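Local coordinates for hydrolase (Bacteroides thetaiotaomicron, PDB 2OBB), which binds magnesium and is probably a hydrolase of the HAD type, although its substrate is not known, at residues R42-S47 with E67-N72. Numbering follows the deposited sequence.
Sequences RLILWS and EFYAAN
R42 lies over one face of the Y69 ring: its CD sits above the ring centre, 3.8 Å from the centroid, and the guanidinium stacks off-centre toward the hydroxyl, planes 13° apart. I44 CG1 meets the edge of the same ring. On the F68 ring, L45 CB covers one face 3.8 Å from the centroid, while the L43 carbonyl lies at the edge and L43 CB packs on F68 CD1 at 3.7 Å. The R42 chain, extended from CG to NE, carries the cation across the tyrosine. With an alanine at Y69, the R42 guanidinium would probably lose its stacking surface and be freer to turn. Beyond the two aromatic residues the parallel backbones pair through L45 N to A70 O (2.9 Å) and N72 N to L45 O (2.8 Å), with Y69 N to L43 O before them. N72, CG beside its own backbone N (chi1 -62°), turns OD1 to accept from S47 N at 2.9 Å, a fairly straight bond tilted 19° from the amide plane. The pairing closes the beta-alpha-beta unit through helix 51-62, whose L54 and C61 touch L45 and F68. A cation-pi stack thus holds the exposed R42 end; at the buried end an asparagine carbonyl satisfies S47 N, beside magnesium ligands D11 and D9.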
loop_
_atom_site.group_PDB
_atom_site.type_symbol
_atom_site.label_atom_id
_atom_site.label_comp_id
_atom_site.label_asym_id
_atom_site.label_seq_id
_atom_site.Cartn_x
_atom_site.Cartn_y
_atom_site.Cartn_z
ATOM N N ARG A 42 -11.507 11.471 1.735
ATOM C CA ARG A 42 -12.291 10.309 2.108
ATOM C C ARG A 42 -11.334 9.294 2.706
ATOM O O ARG A 42 -10.264 9.108 2.156
ATOM C CB ARG A 42 -12.961 9.686 0.892
ATOM C CG ARG A 42 -14.118 10.461 0.337
ATOM C CD ARG A 42 -14.604 9.792 -0.928
ATOM N NE ARG A 42 -15.857 10.395 -1.376
ATOM C CZ ARG A 42 -16.530 10.024 -2.455
ATOM N NH1 ARG A 42 -16.104 9.024 -3.213
ATOM N NH2 ARG A 42 -17.641 10.641 -2.759
ATOM N N LEU A 43 -11.720 8.668 3.819
ATOM C CA LEU A 43 -10.948 7.601 4.431
ATOM C C LEU A 43 -11.619 6.274 4.199
ATOM O O LEU A 43 -12.796 6.104 4.488
ATOM C CB LEU A 43 -10.786 7.836 5.942
ATOM C CG LEU A 43 -10.268 9.235 6.339
ATOM C CD1 LEU A 43 -10.047 9.284 7.853
ATOM C CD2 LEU A 43 -9.015 9.648 5.593
ATOM N N ILE A 44 -10.869 5.322 3.676
ATOM C CA ILE A 44 -11.364 3.967 3.536
ATOM C C ILE A 44 -10.492 3.069 4.384
ATOM O O ILE A 44 -9.286 3.064 4.228
ATOM C CB ILE A 44 -11.344 3.491 2.061
ATOM C CG1 ILE A 44 -12.263 4.372 1.207
ATOM C CG2 ILE A 44 -11.761 2.029 1.949
ATOM C CD1 ILE A 44 -12.359 3.884 -0.232
ATOM N N LEU A 45 -11.104 2.309 5.284
ATOM C CA LEU A 45 -10.363 1.317 6.041
ATOM C C LEU A 45 -9.935 0.182 5.118
ATOM O O LEU A 45 -10.748 -0.332 4.332
ATOM C CB LEU A 45 -11.181 0.813 7.213
ATOM C CG LEU A 45 -10.426 -0.048 8.228
ATOM C CD1 LEU A 45 -9.253 0.725 8.881
ATOM C CD2 LEU A 45 -11.445 -0.520 9.278
ATOM N N TRP A 46 -8.651 -0.171 5.187
ATOM C CA TRP A 46 -8.056 -1.151 4.274
ATOM C C TRP A 46 -7.239 -2.113 5.102
ATOM O O TRP A 46 -6.084 -1.826 5.429
ATOM C CB TRP A 46 -7.169 -0.408 3.272
ATOM C CG TRP A 46 -6.661 -1.131 2.044
ATOM C CD1 TRP A 46 -5.443 -0.950 1.483
ATOM C CD2 TRP A 46 -7.349 -2.105 1.209
ATOM N NE1 TRP A 46 -5.314 -1.737 0.365
ATOM C CE2 TRP A 46 -6.463 -2.451 0.170
ATOM C CE3 TRP A 46 -8.611 -2.713 1.248
ATOM C CZ2 TRP A 46 -6.802 -3.361 -0.854
ATOM C CZ3 TRP A 46 -8.949 -3.624 0.253
ATOM C CH2 TRP A 46 -8.036 -3.937 -0.799
ATOM N N SER A 47 -7.861 -3.238 5.461
ATOM C CA SER A 47 -7.315 -4.192 6.411
ATOM C C SER A 47 -7.539 -5.623 5.952
ATOM O O SER A 47 -8.543 -5.929 5.303
ATOM C CB SER A 47 -8.011 -3.993 7.749
ATOM O OG SER A 47 -7.461 -4.830 8.735
ATOM N N GLU A 67 -15.177 7.582 11.639
ATOM C CA GLU A 67 -16.085 6.825 10.783
ATOM C C GLU A 67 -15.598 6.898 9.359
ATOM O O GLU A 67 -15.191 7.974 8.890
ATOM C CB GLU A 67 -17.504 7.387 10.900
ATOM C CG GLU A 67 -18.521 6.331 11.256
ATOM C CD GLU A 67 -19.722 6.873 12.041
ATOM O OE1 GLU A 67 -20.326 7.912 11.645
ATOM O OE2 GLU A 67 -20.077 6.234 13.066
ATOM N N PHE A 68 -15.623 5.750 8.677
ATOM C CA PHE A 68 -15.018 5.606 7.360
ATOM C C PHE A 68 -15.992 5.828 6.208
ATOM O O PHE A 68 -17.170 5.482 6.316
ATOM C CB PHE A 68 -14.310 4.247 7.248
ATOM C CG PHE A 68 -13.117 4.148 8.135
ATOM C CD1 PHE A 68 -11.925 4.777 7.778
ATOM C CD2 PHE A 68 -13.197 3.495 9.360
ATOM C CE1 PHE A 68 -10.836 4.725 8.624
ATOM C CE2 PHE A 68 -12.112 3.444 10.212
ATOM C CZ PHE A 68 -10.939 4.054 9.840
ATOM N N TYR A 69 -15.495 6.404 5.110
ATOM C CA TYR A 69 -16.290 6.452 3.880
ATOM C C TYR A 69 -16.720 5.049 3.524
ATOM O O TYR A 69 -17.846 4.853 3.066
ATOM C CB TYR A 69 -15.525 7.034 2.691
ATOM C CG TYR A 69 -16.323 7.052 1.392
ATOM C CD1 TYR A 69 -17.412 7.919 1.211
ATOM C CD2 TYR A 69 -15.988 6.212 0.345
ATOM C CE1 TYR A 69 -18.147 7.929 0.003
ATOM C CE2 TYR A 69 -16.700 6.216 -0.852
ATOM C CZ TYR A 69 -17.770 7.075 -1.020
ATOM O OH TYR A 69 -18.448 7.053 -2.216
ATOM N N ALA A 70 -15.792 4.095 3.697
ATOM C CA ALA A 70 -16.068 2.655 3.524
ATOM C C ALA A 70 -14.987 1.803 4.164
ATOM O O ALA A 70 -13.943 2.323 4.548
ATOM C CB ALA A 70 -16.241 2.270 2.026
ATOM N N ALA A 71 -15.254 0.500 4.251
ATOM C CA ALA A 71 -14.341 -0.513 4.798
ATOM C C ALA A 71 -14.123 -1.621 3.781
ATOM O O ALA A 71 -15.045 -2.412 3.488
ATOM C CB ALA A 71 -14.902 -1.120 6.075
ATOM N N ASN A 72 -12.896 -1.676 3.260
ATOM C CA ASN A 72 -12.451 -2.706 2.327
ATOM C C ASN A 72 -13.339 -2.751 1.094
ATOM O O ASN A 72 -13.489 -3.799 0.448
ATOM C CB ASN A 72 -12.357 -4.082 3.012
ATOM C CG ASN A 72 -11.346 -4.102 4.155
ATOM O OD1 ASN A 72 -10.469 -3.234 4.244
ATOM N ND2 ASN A 72 -11.470 -5.084 5.041
#